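Local coordinates for protein cortical-lytic enzyme (Clostridium perfringens, PDB 5JIP) that probably acts as a family 25 muramidase (lysozyme) that takes part in hydrolysing the peptidoglycan of the spore cortex during germination, at residues F92-V95 against L96-F100; A60-C63 against R64-G67; K197-T200 against M201-F204; D8-P11 against L12-F15; V128-I131 against D132-D136. One frame throughout, in Å; residues are numbered along the deposited sequence.

Contact 1: F92-V95 against L96-F100; sequences FIDV and LQQGF
Leu-96 N donates to Phe-92 O at 2.8 Å, one of the i to i+4 bonds of helix 83-100, followed by a weak bond from Gln-97 N to Ile-93 O and by sound ones from Gln-98 N to Asp-94 O and Gly-99 N to Val-95 O. One turn apart on the inner side, Leu-96 rides on the Phe-92 ring: its CD1 stands 3.6 Å from the ring centroid, only 10° off the normal, a CH-pi contact. The other methyl, CD2, comes to 3.6 Å from Phe-92 CE1 near the rim. Phe-92 turns its ring along the helix toward this leucine because CG lies trans to N (chi1 -175°). The pair belongs to helix 83-100, which crosses between strands 70-75 and 111-113 in a beta-alpha-beta unit of the TIM-barrel fold; both side chains also meet Phe-138 of the next helix, while Leu-96 reaches Ala-72 on the barrel wall. Gln-97 lies alongside Ile-93, and its NE2 donates to Ile-93 O at 3.1 Å from well above the carbonyl plane, giving that oxygen a second donor. The far end of the amide is held too, since Gln-97 OE1 accepts from Gly-103 N. On the exposed flank Gln-98 NE2 bonds to Asp-94 OD1 at 3.1 Å, approaching above the carboxylate, whose plane is turned 49° from that of the amide.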
loop_
_atom_site.group_PDB
_atom_site.type_symbol
_atom_site.label_atom_id
_atom_site.label_comp_id
_atom_site.label_asym_id
_atom_site.label_seq_id
_atom_site.Cartn_x
_atom_site.Cartn_y
_atom_site.Cartn_z
ATOM N N PHE A 92 17.849 -21.872 7.235
ATOM C CA PHE A 92 18.102 -20.735 6.360
ATOM C C PHE A 92 18.141 -19.428 7.153
ATOM O O PHE A 92 19.047 -18.603 6.967
ATOM C CB PHE A 92 17.018 -20.730 5.285
ATOM C CG PHE A 92 17.179 -19.676 4.213
ATOM C CD1 PHE A 92 18.428 -19.295 3.735
ATOM C CD2 PHE A 92 16.048 -19.092 3.657
ATOM C CE1 PHE A 92 18.537 -18.348 2.732
ATOM C CE2 PHE A 92 16.160 -18.147 2.656
ATOM C CZ PHE A 92 17.398 -17.767 2.193
ATOM N N ILE A 93 17.184 -19.244 8.055
ATOM C CA ILE A 93 17.128 -18.062 8.916
ATOM C C ILE A 93 18.423 -17.916 9.699
ATOM O O ILE A 93 18.953 -16.815 9.858
ATOM C CB ILE A 93 15.904 -18.162 9.853
ATOM C CG1 ILE A 93 14.630 -17.937 9.050
ATOM C CG2 ILE A 93 15.997 -17.158 11.018
ATOM C CD1 ILE A 93 13.366 -18.337 9.789
ATOM N N ASP A 94 18.918 -19.023 10.239
ATOM C CA ASP A 94 20.172 -19.029 10.985
ATOM C C ASP A 94 21.339 -18.642 10.086
ATOM O O ASP A 94 22.112 -17.735 10.417
ATOM C CB ASP A 94 20.333 -20.423 11.609
ATOM C CG ASP A 94 21.641 -20.625 12.382
ATOM O OD1 ASP A 94 22.457 -19.706 12.532
ATOM O OD2 ASP A 94 21.833 -21.772 12.847
ATOM N N VAL A 95 21.452 -19.275 8.909
ATOM C CA VAL A 95 22.588 -18.983 8.025
ATOM C C VAL A 95 22.556 -17.533 7.559
ATOM O O VAL A 95 23.589 -16.856 7.536
ATOM C CB VAL A 95 22.611 -19.954 6.836
ATOM C CG1 VAL A 95 23.704 -19.597 5.805
ATOM C CG2 VAL A 95 22.830 -21.342 7.343
ATOM N N LEU A 96 21.380 -17.039 7.165
ATOM C CA LEU A 96 21.276 -15.652 6.710
ATOM C C LEU A 96 21.877 -14.697 7.724
ATOM O O LEU A 96 22.621 -13.776 7.354
ATOM C CB LEU A 96 19.825 -15.271 6.450
ATOM C CG LEU A 96 19.209 -15.846 5.180
ATOM C CD1 LEU A 96 17.684 -15.742 5.262
ATOM C CD2 LEU A 96 19.713 -15.193 3.894
ATOM N N GLN A 97 21.543 -14.883 9.010
ATOM C CA GLN A 97 22.068 -13.998 10.041
ATOM C C GLN A 97 23.572 -14.154 10.192
ATOM O O GLN A 97 24.269 -13.178 10.505
ATOM C CB GLN A 97 21.364 -14.256 11.360
ATOM C CG GLN A 97 19.918 -13.878 11.309
ATOM C CD GLN A 97 19.174 -14.249 12.557
ATOM O OE1 GLN A 97 19.036 -13.450 13.470
ATOM N NE2 GLN A 97 18.663 -15.464 12.592
ATOM N N GLN A 98 24.095 -15.364 9.993
ATOM C CA GLN A 98 25.544 -15.521 10.026
ATOM C C GLN A 98 26.200 -14.662 8.954
ATOM O O GLN A 98 27.282 -14.102 9.164
ATOM C CB GLN A 98 25.936 -16.989 9.835
ATOM C CG GLN A 98 25.437 -17.920 10.905
ATOM C CD GLN A 98 25.943 -19.342 10.713
ATOM O OE1 GLN A 98 27.092 -19.551 10.319
ATOM N NE2 GLN A 98 25.101 -20.311 10.988
ATOM N N GLY A 99 25.562 -14.548 7.794
ATOM C CA GLY A 99 26.117 -13.807 6.699
ATOM C C GLY A 99 25.871 -12.320 6.789
ATOM O O GLY A 99 26.747 -11.529 6.458
ATOM N N PHE A 100 24.687 -11.925 7.229
ATOM C CA PHE A 100 24.306 -10.526 7.171
ATOM C C PHE A 100 24.240 -9.835 8.525
ATOM O O PHE A 100 24.105 -8.606 8.558
ATOM C CB PHE A 100 22.937 -10.377 6.480
ATOM C CG PHE A 100 22.937 -10.740 5.024
ATOM C CD1 PHE A 100 23.665 -9.996 4.105
ATOM C CD2 PHE A 100 22.189 -11.820 4.571
ATOM C CE1 PHE A 100 23.674 -10.318 2.742
ATOM C CE2 PHE A 100 22.178 -12.155 3.211
ATOM C CZ PHE A 100 22.927 -11.386 2.280
#

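Contact 2: A60-C63 against R64-G67; sequences AKEC and RRLG
Glu-62 and Arg-65, three residues apart, pair on the last turn of helix 56-66, a turn that ends in a Schellman motif at Gly-67, where phi becomes positive (74°). The charged interaction is a side-on, two-pronged salt bridge. Arg-65 NE donates to Glu-62 OE1 at 3.0 Å and Arg-65 NH2 to Glu-62 OE2 at 2.8 Å, both bonds almost straight. The oxygens lie close to the guanidinium plane, yet the carboxylate is rotated 35° from it. The glutamate bends at chi2 (67°) and Arg-65 at chi3, which lets the two chains run side by side and bring their ends together; with one bond to each oxygen, the pair limits rotation of both groups.

Among the backbone bonds, Arg-64 N, Arg-65 N and Leu-66 N donate to Ala-60 O, Lys-61 O and Glu-62 O in turn, and Gly-67 N turns back to Arg-64 O at 3.1 Å. Arg-64 itself heads elsewhere, forming salt bridges with Asp-104 and Asp-107. Apolar packing sets Cys-63 and Leu-66 against Phe-28 of helix 28-34, and Cys-63 also against Ile-38 of strand 38-44. Leu-66 crosses the same glutamate, its CD1 methyl 3.7 Å from Glu-62 OE2.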
loop_
_atom_site.group_PDB
_atom_site.type_symbol
_atom_site.label_atom_id
_atom_site.label_comp_id
_atom_site.label_asym_id
_atom_site.label_seq_id
_atom_site.Cartn_x
_atom_site.Cartn_y
_atom_site.Cartn_z
ATOM N N ALA A 60 29.004 -12.326 1.164
ATOM C CA ALA A 60 28.024 -11.397 1.718
ATOM C C ALA A 60 28.710 -10.256 2.451
ATOM O O ALA A 60 28.261 -9.105 2.389
ATOM C CB ALA A 60 27.059 -12.131 2.655
ATOM N N LYS A 61 29.794 -10.560 3.161
ATOM C CA LYS A 61 30.515 -9.508 3.872
ATOM C C LYS A 61 31.080 -8.477 2.905
ATOM O O LYS A 61 30.994 -7.263 3.156
ATOM C CB LYS A 61 31.627 -10.110 4.710
ATOM C CG LYS A 61 32.237 -9.131 5.672
ATOM C CD LYS A 61 33.239 -9.821 6.581
ATOM C CE LYS A 61 33.636 -8.900 7.742
ATOM N NZ LYS A 61 34.604 -9.581 8.665
ATOM N N GLU A 62 31.629 -8.932 1.775
ATOM C CA GLU A 62 32.227 -8.009 0.810
ATOM C C GLU A 62 31.164 -7.220 0.048
ATOM O O GLU A 62 31.346 -6.028 -0.227
ATOM C CB GLU A 62 33.123 -8.785 -0.148
ATOM C CG GLU A 62 33.871 -7.923 -1.174
ATOM C CD GLU A 62 34.914 -7.018 -0.565
ATOM O OE1 GLU A 62 35.122 -7.030 0.666
ATOM O OE2 GLU A 62 35.519 -6.266 -1.344
ATOM N N CYS A 63 30.036 -7.845 -0.299
ATOM C CA CYS A 63 28.969 -7.070 -0.923
ATOM C C CYS A 63 28.500 -5.955 0.005
ATOM O O CYS A 63 28.274 -4.816 -0.431
ATOM C CB CYS A 63 27.804 -7.984 -1.316
ATOM S SG CYS A 63 28.091 -8.977 -2.792
ATOM N N ARG A 64 28.333 -6.264 1.284
ATOM C CA ARG A 64 27.908 -5.246 2.233
ATOM C C ARG A 64 28.970 -4.169 2.365
ATOM O O ARG A 64 28.650 -2.970 2.443
ATOM C CB ARG A 64 27.622 -5.875 3.588
ATOM C CG ARG A 64 26.180 -6.499 3.700
ATOM C CD ARG A 64 25.172 -5.401 3.951
ATOM N NE ARG A 64 23.777 -5.844 3.886
ATOM C CZ ARG A 64 23.115 -6.391 4.903
ATOM N NH1 ARG A 64 23.740 -6.617 6.053
ATOM N NH2 ARG A 64 21.828 -6.728 4.754
ATOM N N ARG A 65 30.237 -4.579 2.397
ATOM C CA ARG A 65 31.317 -3.609 2.534
ATOM C C ARG A 65 31.307 -2.642 1.351
ATOM O O ARG A 65 31.599 -1.449 1.506
ATOM C CB ARG A 65 32.669 -4.319 2.642
ATOM C CG ARG A 65 33.841 -3.372 3.096
ATOM C CD ARG A 65 35.208 -4.057 3.105
ATOM N NE ARG A 65 35.575 -4.313 1.735
ATOM C CZ ARG A 65 36.054 -3.396 0.908
ATOM N NH1 ARG A 65 36.314 -2.168 1.342
ATOM N NH2 ARG A 65 36.270 -3.726 -0.350
ATOM N N LEU A 66 30.973 -3.140 0.165
ATOM C CA LEU A 66 30.972 -2.323 -1.041
ATOM C C LEU A 66 29.637 -1.641 -1.312
ATOM O O LEU A 66 29.528 -0.887 -2.288
ATOM C CB LEU A 66 31.341 -3.171 -2.251
ATOM C CG LEU A 66 32.771 -3.703 -2.255
ATOM C CD1 LEU A 66 32.985 -4.647 -3.418
ATOM C CD2 LEU A 66 33.745 -2.581 -2.292
ATOM N N GLY A 67 28.631 -1.870 -0.479
ATOM C CA GLY A 67 27.356 -1.245 -0.700
ATOM C C GLY A 67 26.564 -1.842 -1.844
ATOM O O GLY A 67 25.669 -1.180 -2.363
#

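Contact 3: K197-T200 against M201-F204; sequences KRWT and MWQF
Next to Trp-202, which packs on Trp-199, the strand neighbour Gln-203 points to the other side, where its OE1 is gripped by two phenol groups, hydrogen-bonded to Tyr-149 OH and Tyr-180 OH, while its NE2 bonds to Asp-18 OD1 and to a MES molecule probably left from the crystallisation liquor. On the Trp-202 side the contact is aromatic. Trp-202 CB sits 3.7 Å from the centroid of the Trp-199 six-membered ring, practically on the ring normal, in a CH-pi contact. Beyond CB, the indole of Trp-202 turns an edge toward the same ring in a T-shaped pair, with planes at 60° and 5.7 Å between the centroid of its five-membered ring and that of the Trp-199 six-membered ring. Trp-199 CZ2 lies 3.8 Å from Trp-202 CE3.

Strand 201-208 is part of the barrel of the family 25 domain, running parallel to strand 175-178 on one flank and antiparallel to 217-221 on the other. Trp-199, in the loop leading into it, carries CG between its nitrogen and carbonyl carbon (chi1 54°), which turns the indole forward along the chain and brings Trp-199 CE3 to 3.4 Å from Met-201 C. The indole nitrogens are tied down separately, Trp-199 NE1 to Gln-7 O and Trp-202 NE1 to Met-179 O, which restrains each indole from outside the pair. Next along, Phe-204 CB packs 3.5 Å above the Trp-202 plane toward the rim, and the Phe-204 ring stacks with Trp-221.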
loop_
_atom_site.group_PDB
_atom_site.type_symbol
_atom_site.label_atom_id
_atom_site.label_comp_id
_atom_site.label_asym_id
_atom_site.label_seq_id
_atom_site.Cartn_x
_atom_site.Cartn_y
_atom_site.Cartn_z
ATOM N N LYS A 197 0.624 -12.812 -11.486
ATOM C CA LYS A 197 0.363 -11.691 -12.390
ATOM C C LYS A 197 1.639 -11.181 -13.042
ATOM O O LYS A 197 1.619 -10.744 -14.194
ATOM C CB LYS A 197 -0.310 -10.545 -11.653
ATOM C CG LYS A 197 -1.582 -10.920 -10.919
ATOM C CD LYS A 197 -2.697 -11.209 -11.867
ATOM C CE LYS A 197 -4.040 -11.248 -11.128
ATOM N NZ LYS A 197 -4.219 -10.078 -10.164
ATOM N N ARG A 198 2.748 -11.203 -12.315
ATOM C CA ARG A 198 4.008 -10.661 -12.807
ATOM C C ARG A 198 5.163 -11.482 -12.266
ATOM O O ARG A 198 5.056 -12.092 -11.196
ATOM C CB ARG A 198 4.220 -9.211 -12.351
ATOM C CG ARG A 198 3.300 -8.215 -12.944
ATOM C CD ARG A 198 3.502 -6.854 -12.280
ATOM N NE ARG A 198 4.881 -6.363 -12.389
ATOM C CZ ARG A 198 5.427 -5.896 -13.512
ATOM N NH1 ARG A 198 4.723 -5.871 -14.648
ATOM N NH2 ARG A 198 6.685 -5.458 -13.501
ATOM N N TRP A 199 6.274 -11.473 -13.004
ATOM C CA TRP A 199 7.550 -11.865 -12.429
ATOM C C TRP A 199 8.234 -10.659 -11.809
ATOM O O TRP A 199 8.128 -9.527 -12.288
ATOM C CB TRP A 199 8.484 -12.539 -13.441
ATOM C CG TRP A 199 8.822 -11.847 -14.735
ATOM C CD1 TRP A 199 8.284 -12.104 -15.960
ATOM C CD2 TRP A 199 9.875 -10.901 -14.958
ATOM N NE1 TRP A 199 8.886 -11.323 -16.920
ATOM C CE2 TRP A 199 9.868 -10.577 -16.329
ATOM C CE3 TRP A 199 10.767 -10.247 -14.126
ATOM C CZ2 TRP A 199 10.746 -9.668 -16.874
ATOM C CZ3 TRP A 199 11.634 -9.328 -14.674
ATOM C CH2 TRP A 199 11.614 -9.038 -16.028
ATOM N N THR A 200 8.905 -10.913 -10.699
ATOM C CA THR A 200 9.731 -9.916 -10.057
ATOM C C THR A 200 11.149 -9.931 -10.626
ATOM O O THR A 200 11.741 -8.862 -10.838
ATOM C CB THR A 200 9.726 -10.185 -8.549
ATOM O OG1 THR A 200 8.387 -10.008 -8.067
ATOM C CG2 THR A 200 10.674 -9.295 -7.815
ATOM N N MET A 201 11.709 -11.125 -10.856
ATOM C CA MET A 201 12.988 -11.270 -11.551
ATOM C C MET A 201 12.878 -12.399 -12.561
ATOM O O MET A 201 12.055 -13.306 -12.424
ATOM C CB MET A 201 14.130 -11.550 -10.583
ATOM C CG MET A 201 14.450 -10.393 -9.669
ATOM S SD MET A 201 15.871 -10.695 -8.552
ATOM C CE MET A 201 16.877 -11.846 -9.431
ATOM N N TRP A 202 13.704 -12.307 -13.588
ATOM C CA TRP A 202 13.761 -13.282 -14.674
ATOM C C TRP A 202 15.220 -13.664 -14.892
ATOM O O TRP A 202 16.034 -12.813 -15.269
ATOM C CB TRP A 202 13.146 -12.698 -15.945
ATOM C CG TRP A 202 13.376 -13.470 -17.216
ATOM C CD1 TRP A 202 13.669 -14.791 -17.353
ATOM C CD2 TRP A 202 13.345 -12.926 -18.549
ATOM N NE1 TRP A 202 13.799 -15.119 -18.700
ATOM C CE2 TRP A 202 13.623 -13.977 -19.443
ATOM C CE3 TRP A 202 13.097 -11.653 -19.061
ATOM C CZ2 TRP A 202 13.654 -13.787 -20.820
ATOM C CZ3 TRP A 202 13.141 -11.466 -20.426
ATOM C CH2 TRP A 202 13.406 -12.521 -21.288
ATOM N N GLN A 203 15.552 -14.922 -14.595
ATOM C CA GLN A 203 16.864 -15.482 -14.890
ATOM C C GLN A 203 16.834 -15.944 -16.340
ATOM O O GLN A 203 16.140 -16.914 -16.669
ATOM C CB GLN A 203 17.180 -16.650 -13.968
ATOM C CG GLN A 203 18.635 -17.078 -14.012
ATOM C CD GLN A 203 18.849 -18.267 -13.130
ATOM O OE1 GLN A 203 18.397 -19.362 -13.437
ATOM N NE2 GLN A 203 19.540 -18.057 -12.010
ATOM N N PHE A 204 17.505 -15.197 -17.216
ATOM C CA PHE A 204 17.410 -15.454 -18.649
ATOM C C PHE A 204 18.581 -16.260 -19.195
ATOM O O PHE A 204 18.515 -16.720 -20.338
ATOM C CB PHE A 204 17.259 -14.129 -19.425
ATOM C CG PHE A 204 18.439 -13.201 -19.301
ATOM C CD1 PHE A 204 18.492 -12.269 -18.267
ATOM C CD2 PHE A 204 19.488 -13.266 -20.197
ATOM C CE1 PHE A 204 19.571 -11.423 -18.127
ATOM C CE2 PHE A 204 20.586 -12.422 -20.059
ATOM C CZ PHE A 204 20.629 -11.508 -19.016
#

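Contact 4: D8-P11 against L12-F15; sequences DKNP and LSTF
Asn-10 and Ser-13 hold each other through two bonds, one in each direction. Asn-10 N donates to Ser-13 OG at 2.9 Å in a nearly straight bond, and Ser-13 N returns a hydrogen to Asn-10 O at 3.0 Å, coming from above the carbonyl plane. The asparagine side chain adds a further link: Leu-12 N reaches Asn-10 OD1 at 2.7 Å, with the donor 41° out of the amide carbonyl plane. Asn-10 CG stands between its own nitrogen and carbonyl carbon (chi1 70°), and this brings OD1 back over the turn, where Leu-12 CB also touches it.

In the next shell, two waters converge on Ser-13 O. One donates to it while accepting from Lys-9 NZ at 2.9 Å; the other donates both to it and to Pro-11 O, the latter at 2.8 Å. Lys-9 CB lies against Ser-13 OG; farther out the chain bends at chi2 and chi3, which brings NZ round to its water and to a weak bond with Asn-10 O. Beyond these, the lysine charge makes a cation-pi contact with Trp-221, and Asn-10 ND2 is held by Asn-224 OD1, steadying the amide whose OD1 accepts from Leu-12 N. The whole is a type I beta turn from Asn-10 to Ser-13 combined with an Asx turn across Pro-11, in the surface loop that leads into strand 15-19 of the barrel.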
loop_
_atom_site.group_PDB
_atom_site.type_symbol
_atom_site.label_atom_id
_atom_site.label_comp_id
_atom_site.label_asym_id
_atom_site.label_seq_id
_atom_site.Cartn_x
_atom_site.Cartn_y
_atom_site.Cartn_z
ATOM N N ASP A 8 7.881 -8.931 -20.848
ATOM C CA ASP A 8 9.270 -8.706 -21.219
ATOM C C ASP A 8 9.966 -7.861 -20.152
ATOM O O ASP A 8 9.321 -7.250 -19.286
ATOM C CB ASP A 8 9.329 -8.008 -22.576
ATOM C CG ASP A 8 10.673 -8.166 -23.260
ATOM O OD1 ASP A 8 11.634 -8.621 -22.616
ATOM O OD2 ASP A 8 10.758 -7.854 -24.461
ATOM N N LYS A 9 11.306 -7.831 -20.213
ATOM C CA LYS A 9 12.049 -6.783 -19.525
ATOM C C LYS A 9 11.887 -5.481 -20.302
ATOM O O LYS A 9 11.267 -5.449 -21.361
ATOM C CB LYS A 9 13.523 -7.171 -19.355
ATOM C CG LYS A 9 14.283 -7.454 -20.655
ATOM C CD LYS A 9 14.935 -6.225 -21.254
ATOM C CE LYS A 9 15.983 -5.603 -20.336
ATOM N NZ LYS A 9 16.664 -4.433 -20.939
ATOM N N ASN A 10 12.411 -4.390 -19.748
ATOM C CA ASN A 10 12.274 -3.088 -20.407
ATOM C C ASN A 10 13.507 -2.231 -20.118
ATOM O O ASN A 10 14.407 -2.671 -19.395
ATOM C CB ASN A 10 10.991 -2.380 -19.953
ATOM C CG ASN A 10 11.055 -1.910 -18.514
ATOM O OD1 ASN A 10 11.605 -0.834 -18.204
ATOM N ND2 ASN A 10 10.471 -2.691 -17.630
ATOM N N PRO A 11 13.598 -1.015 -20.660
ATOM C CA PRO A 11 14.835 -0.234 -20.473
ATOM C C PRO A 11 15.161 0.075 -19.034
ATOM O O PRO A 11 16.333 0.311 -18.708
ATOM C CB PRO A 11 14.545 1.050 -21.269
ATOM C CG PRO A 11 13.685 0.590 -22.365
ATOM C CD PRO A 11 12.753 -0.421 -21.709
ATOM N N LEU A 12 14.169 0.122 -18.161
ATOM C CA LEU A 12 14.451 0.449 -16.781
ATOM C C LEU A 12 14.811 -0.774 -15.958
ATOM O O LEU A 12 15.149 -0.618 -14.782
ATOM C CB LEU A 12 13.253 1.148 -16.127
ATOM C CG LEU A 12 12.903 2.490 -16.776
ATOM C CD1 LEU A 12 11.607 3.041 -16.185
ATOM C CD2 LEU A 12 14.059 3.479 -16.595
ATOM N N SER A 13 14.722 -1.978 -16.527
ATOM C CA SER A 13 14.913 -3.174 -15.720
ATOM C C SER A 13 16.297 -3.182 -15.082
ATOM O O SER A 13 17.308 -2.950 -15.754
ATOM C CB SER A 13 14.733 -4.434 -16.569
ATOM O OG SER A 13 13.402 -4.559 -17.058
ATOM N N THR A 14 16.337 -3.505 -13.787
ATOM C CA THR A 14 17.610 -3.725 -13.117
ATOM C C THR A 14 18.208 -5.063 -13.551
ATOM O O THR A 14 17.561 -5.895 -14.186
ATOM C CB THR A 14 17.441 -3.687 -11.600
ATOM O OG1 THR A 14 16.411 -4.592 -11.202
ATOM C CG2 THR A 14 17.082 -2.262 -11.124
ATOM N N PHE A 15 19.461 -5.267 -13.169
ATOM C CA PHE A 15 20.251 -6.360 -13.709
ATOM C C PHE A 15 21.297 -6.797 -12.699
ATOM O O PHE A 15 21.929 -5.964 -12.048
ATOM C CB PHE A 15 20.908 -5.918 -15.018
ATOM C CG PHE A 15 22.000 -6.834 -15.494
ATOM C CD1 PHE A 15 21.724 -7.899 -16.326
ATOM C CD2 PHE A 15 23.301 -6.609 -15.118
ATOM C CE1 PHE A 15 22.738 -8.756 -16.767
ATOM C CE2 PHE A 15 24.322 -7.442 -15.556
ATOM C CZ PHE A 15 24.043 -8.509 -16.391
HETATM O O HOH W 1 17.961 -2.794 -18.883
HETATM O O HOH W 2 18.216 -0.234 -16.710
#

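Contact 5: V128-I131 against D132-D136; sequences VNWI and DRFRD
Trp-130 and Phe-134 both set CG anti to the backbone nitrogen (chi1 -171° and -173°); being one turn apart with the same chi1, the two side chains lie side by side and point the same way. They meet obliquely, planes at 32° and the centroids of the Trp-130 six-membered ring and the Phe-134 ring 5.8 Å apart, with Trp-130 CH2 against Phe-134 CD2 at 3.9 Å. On another face Arg-135 bends at chi2 and chi3, bringing its guanidinium edge back to Asp-132. Two nitrogens grip one oxygen: Arg-135 NH2 donates to Asp-132 OD1 at 2.7 Å and NE donates to the same oxygen at 3.0 Å. Lys-280 of the second subunit adds its charge to this atom and to Asp-136, so the network probably favours the ionised aspartates. Asp-132 OD2 receives a water at 2.8 Å that also donates to Asn-129 OD1 at 2.9 Å, spanning the turn. The backbone keeps regular helical bonds, such as Arg-135 N to Ile-131 O. Helix 124-142 connects strands 111-113 and 147-151 in a beta-alpha-beta unit: Ile-131 and Phe-134 pack on Leu-112 of strand 111-113, while Trp-130 leans on Ala-85 and Gln-88 of helix 83-100.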
loop_
_atom_site.group_PDB
_atom_site.type_symbol
_atom_site.label_atom_id
_atom_site.label_comp_id
_atom_site.label_asym_id
_atom_site.label_seq_id
_atom_site.Cartn_x
_atom_site.Cartn_y
_atom_site.Cartn_z
ATOM N N VAL A 128 3.635 -28.057 -3.397
ATOM C CA VAL A 128 3.205 -26.709 -3.055
ATOM C C VAL A 128 2.986 -26.583 -1.549
ATOM O O VAL A 128 3.350 -25.570 -0.958
ATOM C CB VAL A 128 1.951 -26.320 -3.869
ATOM C CG1 VAL A 128 1.347 -25.020 -3.367
ATOM C CG2 VAL A 128 2.255 -26.184 -5.384
ATOM N N ASN A 129 2.354 -27.579 -0.904
ATOM C CA ASN A 129 2.218 -27.541 0.545
ATOM C C ASN A 129 3.574 -27.384 1.238
ATOM O O ASN A 129 3.686 -26.684 2.252
ATOM C CB ASN A 129 1.525 -28.804 1.048
ATOM C CG ASN A 129 0.030 -28.759 0.858
ATOM O OD1 ASN A 129 -0.532 -27.751 0.404
ATOM N ND2 ASN A 129 -0.628 -29.847 1.215
ATOM N N TRP A 130 4.607 -28.055 0.729
ATOM C CA TRP A 130 5.931 -27.945 1.341
ATOM C C TRP A 130 6.488 -26.531 1.201
ATOM O O TRP A 130 6.961 -25.942 2.172
ATOM C CB TRP A 130 6.877 -28.972 0.718
ATOM C CG TRP A 130 8.166 -29.069 1.429
ATOM C CD1 TRP A 130 8.516 -29.978 2.396
ATOM C CD2 TRP A 130 9.303 -28.215 1.255
ATOM N NE1 TRP A 130 9.792 -29.731 2.832
ATOM C CE2 TRP A 130 10.298 -28.656 2.145
ATOM C CE3 TRP A 130 9.574 -27.112 0.429
ATOM C CZ2 TRP A 130 11.565 -28.042 2.219
ATOM C CZ3 TRP A 130 10.811 -26.508 0.513
ATOM C CH2 TRP A 130 11.797 -26.980 1.399
ATOM N N ILE A 131 6.403 -25.957 -0.002
ATOM C CA ILE A 131 6.847 -24.582 -0.213
ATOM C C ILE A 131 6.069 -23.624 0.680
ATOM O O ILE A 131 6.638 -22.744 1.330
ATOM C CB ILE A 131 6.689 -24.211 -1.691
ATOM C CG1 ILE A 131 7.574 -25.111 -2.533
ATOM C CG2 ILE A 131 6.953 -22.705 -1.900
ATOM C CD1 ILE A 131 7.313 -24.953 -4.009
ATOM N N ASP A 132 4.747 -23.782 0.704
ATOM C CA ASP A 132 3.872 -22.906 1.468
ATOM C C ASP A 132 4.194 -22.969 2.957
ATOM O O ASP A 132 4.133 -21.958 3.661
ATOM C CB ASP A 132 2.429 -23.337 1.183
ATOM C CG ASP A 132 1.409 -22.243 1.431
ATOM O OD1 ASP A 132 1.763 -21.046 1.446
ATOM O OD2 ASP A 132 0.230 -22.607 1.601
ATOM N N ARG A 133 4.533 -24.159 3.465
ATOM C CA ARG A 133 4.897 -24.277 4.866
ATOM C C ARG A 133 6.216 -23.578 5.141
ATOM O O ARG A 133 6.374 -22.908 6.171
ATOM C CB ARG A 133 4.987 -25.760 5.257
ATOM C CG ARG A 133 5.574 -26.007 6.651
ATOM C CD ARG A 133 4.693 -25.449 7.770
ATOM N NE ARG A 133 3.352 -26.030 7.721
ATOM C CZ ARG A 133 2.980 -27.133 8.372
ATOM N NH1 ARG A 133 1.731 -27.579 8.256
ATOM N NH2 ARG A 133 3.842 -27.792 9.140
ATOM N N PHE A 134 7.179 -23.756 4.241
ATOM C CA PHE A 134 8.455 -23.050 4.349
ATOM C C PHE A 134 8.215 -21.545 4.371
ATOM O O PHE A 134 8.695 -20.836 5.263
ATOM C CB PHE A 134 9.357 -23.448 3.184
ATOM C CG PHE A 134 10.779 -22.906 3.287
ATOM C CD1 PHE A 134 11.057 -21.560 3.073
ATOM C CD2 PHE A 134 11.828 -23.753 3.589
ATOM C CE1 PHE A 134 12.371 -21.063 3.172
ATOM C CE2 PHE A 134 13.156 -23.264 3.674
ATOM C CZ PHE A 134 13.413 -21.921 3.469
ATOM N N ARG A 135 7.397 -21.058 3.443
ATOM C CA ARG A 135 7.048 -19.637 3.419
ATOM C C ARG A 135 6.416 -19.175 4.736
ATOM O O ARG A 135 6.772 -18.112 5.274
ATOM C CB ARG A 135 6.120 -19.374 2.235
ATOM C CG ARG A 135 5.612 -17.946 2.114
ATOM C CD ARG A 135 4.213 -17.810 2.637
ATOM N NE ARG A 135 3.266 -18.510 1.761
ATOM C CZ ARG A 135 2.607 -17.971 0.738
ATOM N NH1 ARG A 135 2.737 -16.689 0.457
ATOM N NH2 ARG A 135 1.783 -18.721 0.005
ATOM N N ASP A 136 5.456 -19.940 5.268
ATOM C CA ASP A 136 4.793 -19.526 6.505
ATOM C C ASP A 136 5.783 -19.424 7.661
ATOM O O ASP A 136 5.761 -18.459 8.438
ATOM C CB ASP A 136 3.659 -20.505 6.866
ATOM C CG ASP A 136 2.442 -20.369 5.967
ATOM O OD1 ASP A 136 2.326 -19.361 5.236
ATOM O OD2 ASP A 136 1.588 -21.277 6.000
HETATM O O HOH W 3 -0.591 -24.884 0.157
#

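How the contacts relate
Along the chain the order is contact 4, 2, 1, 5, 3, and all five belong to the barrel portion of the molecule. Contacts 2, 1 and 5 lie on helices 56-66, 83-100 and 124-142, successive outer helices: centres of contacts 1 and 2 are about 15 Å apart, those of 1 and 5 about 19 Å, and each pair touches, through Phe-100 on Ala-60 and through Phe-92 on Phe-134. Contacts 3 and 4, about 10 Å apart between centres, meet where Trp-199 and Trp-202 pack on Asp-8 and Lys-9. Three of the contacts thus line up on neighbouring helices round the barrel, and two tie the N-terminal loop before strand 15-19 to the start of strand 201-208.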